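Local structure of uncharacterized protein (Trypanosoma congolense, 4E40) at residues L21-A26 / S163-Y168; N113-L118 / K210-R215. The protein serves as a cell-surface receptor for haptoglobin-hemoglobin, probably taking up the complex as a source of heme for the parasite. One frame throughout, in Å; residues are numbered along the deposited sequence. Where two conformers were deposited one is given.

Contact 1. Residues L21-A26 / S163-Y168; sequences LRAQLA and SESTNY. Unlike the reference sequence in segment 163-168: Glu-164 (reference Asn).
The loop joining helix 153-160 to helix 172-180 runs extended along the last turns of helix 12-26, with Arg-22, Ala-23 and Ala-26 meeting residues 163-167. Asn-167 N donates to Ala-23 O over 3.0 Å, the one strong direct hydrogen bond across this contact. The bond is nearly straight (N-H...O 169°), although the donor stands well above the carbonyl plane. Small side chains let the loop come close here: Ala-23 CA makes a CA-H...O contact of 3.5 Å with Ser-165 O, and its methyl rests against that residue's hydroxyl. One turn on, the Ala-26 methyl meets Ser-165 O and Thr-166 OG1, while Thr-166 CG2 sits 3.8 Å from Ala-26 O.

Arg-22 serves the other end of the loop. CG stands anti to the backbone N (chi1 -169°), and bends at chi2 and chi3 then lay the guanidinium beside residues 163-164. Glu-164 CG covers one face of that plane, off centre. The Glu-164 carboxylate is almost perpendicular to it, and the NH1 to OE1 distance of 3.6 Å makes a long salt bridge of charges alone, with no N-H aimed at the oxygen. NH1 bonds instead to Ser-141 of helix 82-147. NH2 gives a weak bond to Ser-163 O, and a water in the guanidinium plane accepts from Arg-22 NE at 2.7 Å, then donates to Ser-163 O at 3.1 Å.

At the far end the amide chains of Asn-167 and Gln-24 lie side by side, pointing the same way. Asn-167 OD1 accepts from Asp-169 N, two residues on, closing an Asx turn. With Cys-162, just ahead of Ser-163, disulfide-bonded to Cys-19 of helix 12-26, this is a covalently anchored connection strapped along the outside of a helical bundle.

Contact 2. Residues N113-L118 / K210-R215; sequences NEIIEL and KSVEQR. Unlike the reference sequence in segment 113-118: Ile-116 (reference Thr).
Arg-215 NH1 is gripped on its own helix, by a salt bridge to Glu-218 and weakly by Gln-214 OE1 at 3.4 Å, while the aliphatic part of Arg-215 faces Glu-114 across the contact. The chain bends at chi2 (-66°) and chi3, which carries the guanidinium back over Gln-214 CB. Glu-114 therefore meets methylene rather than nitrogen: its OE1 lies 3.2 Å from Arg-215 CD but 4.2 Å from NE, beyond a salt bridge. The carboxylate and guanidinium planes are nearly perpendicular, and any attraction between them is probably a loose one.

Beneath this polar flank, apolar groups fill the space between two antiparallel helical segments, 113-118 and 210-215, whose axes approach to 9.3 Å with 166° between their directions. Leu-118 CB presses on Val-212 CG2 at 3.5 Å. The CD1 branch of Leu-118 reaches between Ser-211 CB and Arg-215 CG, crossing the arginine at about a right angle. Ile-115 puts CG1 against Arg-215 CB at 3.9 Å, and its CG2 branch touches Val-212 CG1 more lightly. On helix 28-73, Ile-115 also packs against Asn-43 and Val-212 against Arg-42, which binds heme b in another structure of this protein, though none is bound here. With no hydrogen bond between the segments, the chemistry implies cohesion by van der Waals fit, with charges confined to the flank.

Both contacts involve helix 82-147 and helix 192-246, but at different levels of the elongated bundle, their centres 31 Å apart and their nearest atoms about 16 Å apart. Contact 2 is made by those two long helices directly, near the middle of the chain. In contact 1 they lie behind helix 12-26, touched by Leu-25, while a loop passes over its outer side. The chemistry follows the place: loop backbone, water and an arginine do the work toward the end of the molecule, whereas branched aliphatic side chains do it midway. Each contact is partly buried, and in each an arginine takes a firmer polar partner outside the paired segments.

Contact 1. Residues L21-A26 / S163-Y168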
# COMPACT_ATOMS: atom_id res chain seq x y z
N LEU A 21 2.77 -27.00 -11.41
CA LEU A 21 2.14 -26.52 -10.17
C LEU A 21 3.18 -26.35 -9.06
O LEU A 21 3.15 -25.36 -8.33
CB LEU A 21 1.06 -27.49 -9.70
CG LEU A 21 0.32 -27.18 -8.40
CD1 LEU A 21 -0.35 -25.79 -8.44
CD2 LEU A 21 -0.70 -28.25 -7.99
N ARG A 22 4.06 -27.35 -8.91
CA ARG A 22 5.07 -27.25 -7.85
C ARG A 22 5.95 -26.01 -8.07
O ARG A 22 6.26 -25.32 -7.07
CB ARG A 22 5.94 -28.52 -7.84
CG ARG A 22 6.85 -28.61 -6.60
CD ARG A 22 8.29 -28.18 -6.95
NE ARG A 22 8.89 -28.99 -8.02
CZ ARG A 22 9.38 -30.25 -7.89
NH1 ARG A 22 9.39 -30.89 -6.71
NH2 ARG A 22 9.87 -30.89 -8.95
N ALA A 23 6.36 -25.75 -9.30
CA ALA A 23 7.18 -24.56 -9.61
C ALA A 23 6.43 -23.27 -9.28
O ALA A 23 7.03 -22.32 -8.73
CB ALA A 23 7.66 -24.53 -11.04
N GLN A 24 5.11 -23.27 -9.52
CA GLN A 24 4.31 -22.06 -9.14
C GLN A 24 4.22 -21.89 -7.62
O GLN A 24 4.37 -20.79 -7.10
CB GLN A 24 2.88 -22.15 -9.68
CG GLN A 24 2.77 -22.23 -11.19
CD GLN A 24 2.57 -20.96 -11.89
OE1 GLN A 24 3.31 -20.66 -12.86
NE2 GLN A 24 1.76 -20.11 -11.34
N LEU A 25 3.94 -22.99 -6.88
CA LEU A 25 3.79 -22.92 -5.43
C LEU A 25 5.12 -22.44 -4.85
O LEU A 25 5.11 -21.58 -3.95
CB LEU A 25 3.42 -24.31 -4.87
CG LEU A 25 1.96 -24.70 -5.30
CD1 LEU A 25 1.77 -26.20 -5.02
CD2 LEU A 25 0.88 -23.87 -4.60
N ALA A 26 6.23 -22.98 -5.39
CA ALA A 26 7.60 -22.60 -4.92
C ALA A 26 7.86 -21.12 -5.16
O ALA A 26 8.63 -20.49 -4.41
CB ALA A 26 8.67 -23.42 -5.62
N SER A 163 12.12 -31.58 -13.33
CA SER A 163 13.18 -31.03 -12.46
C SER A 163 12.57 -30.12 -11.39
O SER A 163 11.53 -29.50 -11.63
CB SER A 163 14.20 -30.27 -13.29
OG SER A 163 13.59 -29.19 -13.97
N GLU A 164 13.20 -30.09 -10.21
CA GLU A 164 12.86 -29.13 -9.16
C GLU A 164 13.15 -27.73 -9.67
O GLU A 164 14.26 -27.48 -10.12
CB GLU A 164 13.70 -29.41 -7.94
CG GLU A 164 13.10 -30.43 -7.01
CD GLU A 164 13.33 -30.04 -5.57
OE1 GLU A 164 12.35 -30.01 -4.80
OE2 GLU A 164 14.50 -29.72 -5.24
N SER A 165 12.16 -26.83 -9.70
CA SER A 165 12.42 -25.50 -10.23
C SER A 165 11.49 -24.50 -9.57
O SER A 165 10.54 -24.88 -8.89
CB SER A 165 12.23 -25.45 -11.74
OG SER A 165 10.93 -25.89 -12.05
N THR A 166 11.85 -23.24 -9.67
CA THR A 166 10.98 -22.18 -9.11
C THR A 166 10.55 -21.32 -10.26
O THR A 166 11.39 -20.91 -11.09
CB THR A 166 11.75 -21.34 -8.12
OG1 THR A 166 12.18 -22.18 -7.04
CG2 THR A 166 10.88 -20.25 -7.52
N ASN A 167 9.25 -21.01 -10.34
CA ASN A 167 8.80 -20.10 -11.34
C ASN A 167 8.80 -18.70 -10.74
O ASN A 167 8.19 -18.45 -9.69
CB ASN A 167 7.40 -20.51 -11.83
CG ASN A 167 6.88 -19.60 -12.95
OD1 ASN A 167 6.82 -18.40 -12.80
ND2 ASN A 167 6.40 -20.19 -14.02
N TYR A 168 9.56 -17.76 -11.35
CA TYR A 168 9.73 -16.43 -10.80
C TYR A 168 8.68 -15.43 -11.29
O TYR A 168 8.84 -14.24 -11.11
CB TYR A 168 11.14 -15.88 -11.19
CG TYR A 168 12.22 -16.42 -10.27
CD1 TYR A 168 12.65 -15.58 -9.18
CD2 TYR A 168 12.81 -17.63 -10.50
CE1 TYR A 168 13.61 -15.99 -8.29
CE2 TYR A 168 13.81 -18.08 -9.60
CZ TYR A 168 14.17 -17.23 -8.52
OH TYR A 168 15.19 -17.64 -7.63
O HOH W 1 8.86 -28.24 -10.66

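Contact 2. Residues N113-L118 / K210-R215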
# COMPACT_ATOMS: atom_id res chain seq x y z
N ASN A 113 -2.51 7.51 8.12
CA ASN A 113 -3.07 6.40 8.95
C ASN A 113 -3.62 5.28 8.10
O ASN A 113 -3.41 4.07 8.46
CB ASN A 113 -4.11 6.97 9.94
CG ASN A 113 -3.44 7.74 11.09
OD1 ASN A 113 -2.31 7.46 11.45
ND2 ASN A 113 -4.13 8.69 11.64
N GLU A 114 -4.24 5.61 6.96
CA GLU A 114 -4.76 4.58 6.07
C GLU A 114 -3.60 3.76 5.51
O GLU A 114 -3.72 2.51 5.44
CB GLU A 114 -5.58 5.17 4.93
CG GLU A 114 -6.91 5.66 5.54
CD GLU A 114 -7.83 6.45 4.59
OE1 GLU A 114 -7.39 6.88 3.52
OE2 GLU A 114 -9.00 6.71 4.98
N ILE A 115 -2.51 4.41 5.13
CA ILE A 115 -1.36 3.65 4.59
C ILE A 115 -0.76 2.72 5.64
O ILE A 115 -0.35 1.57 5.32
CB ILE A 115 -0.29 4.63 4.04
CG1 ILE A 115 -0.85 5.23 2.73
CG2 ILE A 115 1.06 3.94 3.81
CD1 ILE A 115 -0.06 6.47 2.27
N ILE A 116 -0.67 3.21 6.87
CA ILE A 116 -0.09 2.40 7.96
C ILE A 116 -0.96 1.16 8.13
O ILE A 116 -0.43 0.02 8.21
CB ILE A 116 0.01 3.21 9.28
CG1 ILE A 116 1.15 4.25 9.16
CG2 ILE A 116 0.19 2.26 10.49
CD1 ILE A 116 1.13 5.32 10.28
N GLU A 117 -2.29 1.35 8.21
CA GLU A 117 -3.21 0.19 8.40
C GLU A 117 -3.14 -0.81 7.23
O GLU A 117 -3.04 -2.06 7.43
CB GLU A 117 -4.66 0.70 8.59
CG GLU A 117 -5.72 -0.43 8.64
CD GLU A 117 -7.14 0.06 8.25
OE1 GLU A 117 -7.33 1.22 7.78
OE2 GLU A 117 -8.10 -0.73 8.41
N LEU A 118 -3.12 -0.28 6.01
CA LEU A 118 -3.15 -1.14 4.79
C LEU A 118 -1.87 -1.89 4.67
O LEU A 118 -1.88 -3.07 4.27
CB LEU A 118 -3.29 -0.23 3.55
CG LEU A 118 -4.74 0.30 3.42
CD1 LEU A 118 -4.66 1.42 2.40
CD2 LEU A 118 -5.61 -0.81 2.88
N LYS A 210 -2.38 -1.80 -4.11
CA LYS A 210 -3.00 -0.82 -5.05
C LYS A 210 -3.63 0.30 -4.23
O LYS A 210 -3.48 1.49 -4.60
CB LYS A 210 -4.04 -1.46 -5.94
CG LYS A 210 -3.39 -2.29 -7.04
CD LYS A 210 -4.42 -3.05 -7.83
CE LYS A 210 -3.72 -3.78 -8.95
NZ LYS A 210 -4.60 -4.84 -9.52
N SER A 211 -4.35 -0.06 -3.17
CA SER A 211 -4.97 0.93 -2.27
C SER A 211 -3.91 1.85 -1.66
O SER A 211 -4.12 3.07 -1.60
CB SER A 211 -5.80 0.25 -1.17
OG SER A 211 -6.97 -0.37 -1.68
N VAL A 212 -2.79 1.29 -1.20
CA VAL A 212 -1.69 2.12 -0.64
C VAL A 212 -1.21 3.17 -1.64
O VAL A 212 -1.03 4.35 -1.28
CB VAL A 212 -0.48 1.26 -0.16
CG1 VAL A 212 0.79 2.10 0.08
CG2 VAL A 212 -0.86 0.54 1.11
N GLU A 213 -1.04 2.76 -2.89
CA GLU A 213 -0.50 3.66 -3.87
C GLU A 213 -1.55 4.75 -4.22
O GLU A 213 -1.14 5.88 -4.51
CB GLU A 213 0.05 2.86 -5.08
CG GLU A 213 1.23 1.91 -4.76
CD GLU A 213 1.45 0.74 -5.74
OE1 GLU A 213 0.56 0.45 -6.56
OE2 GLU A 213 2.55 0.11 -5.73
N GLN A 214 -2.86 4.44 -4.15
CA GLN A 214 -3.94 5.40 -4.37
C GLN A 214 -4.03 6.36 -3.18
O GLN A 214 -4.12 7.61 -3.38
CB GLN A 214 -5.29 4.75 -4.50
CG GLN A 214 -5.57 4.00 -5.78
CD GLN A 214 -7.07 3.78 -5.95
OE1 GLN A 214 -7.74 3.22 -5.06
NE2 GLN A 214 -7.61 4.23 -7.08
N ARG A 215 -4.01 5.83 -1.94
CA ARG A 215 -3.98 6.78 -0.77
C ARG A 215 -2.73 7.69 -0.81
O ARG A 215 -2.75 8.85 -0.36
CB ARG A 215 -4.03 6.04 0.61
CG ARG A 215 -5.11 4.97 0.81
CD ARG A 215 -6.58 5.35 0.83
NE ARG A 215 -7.13 5.74 -0.47
CZ ARG A 215 -7.64 4.94 -1.41
NH1 ARG A 215 -8.14 5.50 -2.51
NH2 ARG A 215 -7.66 3.61 -1.29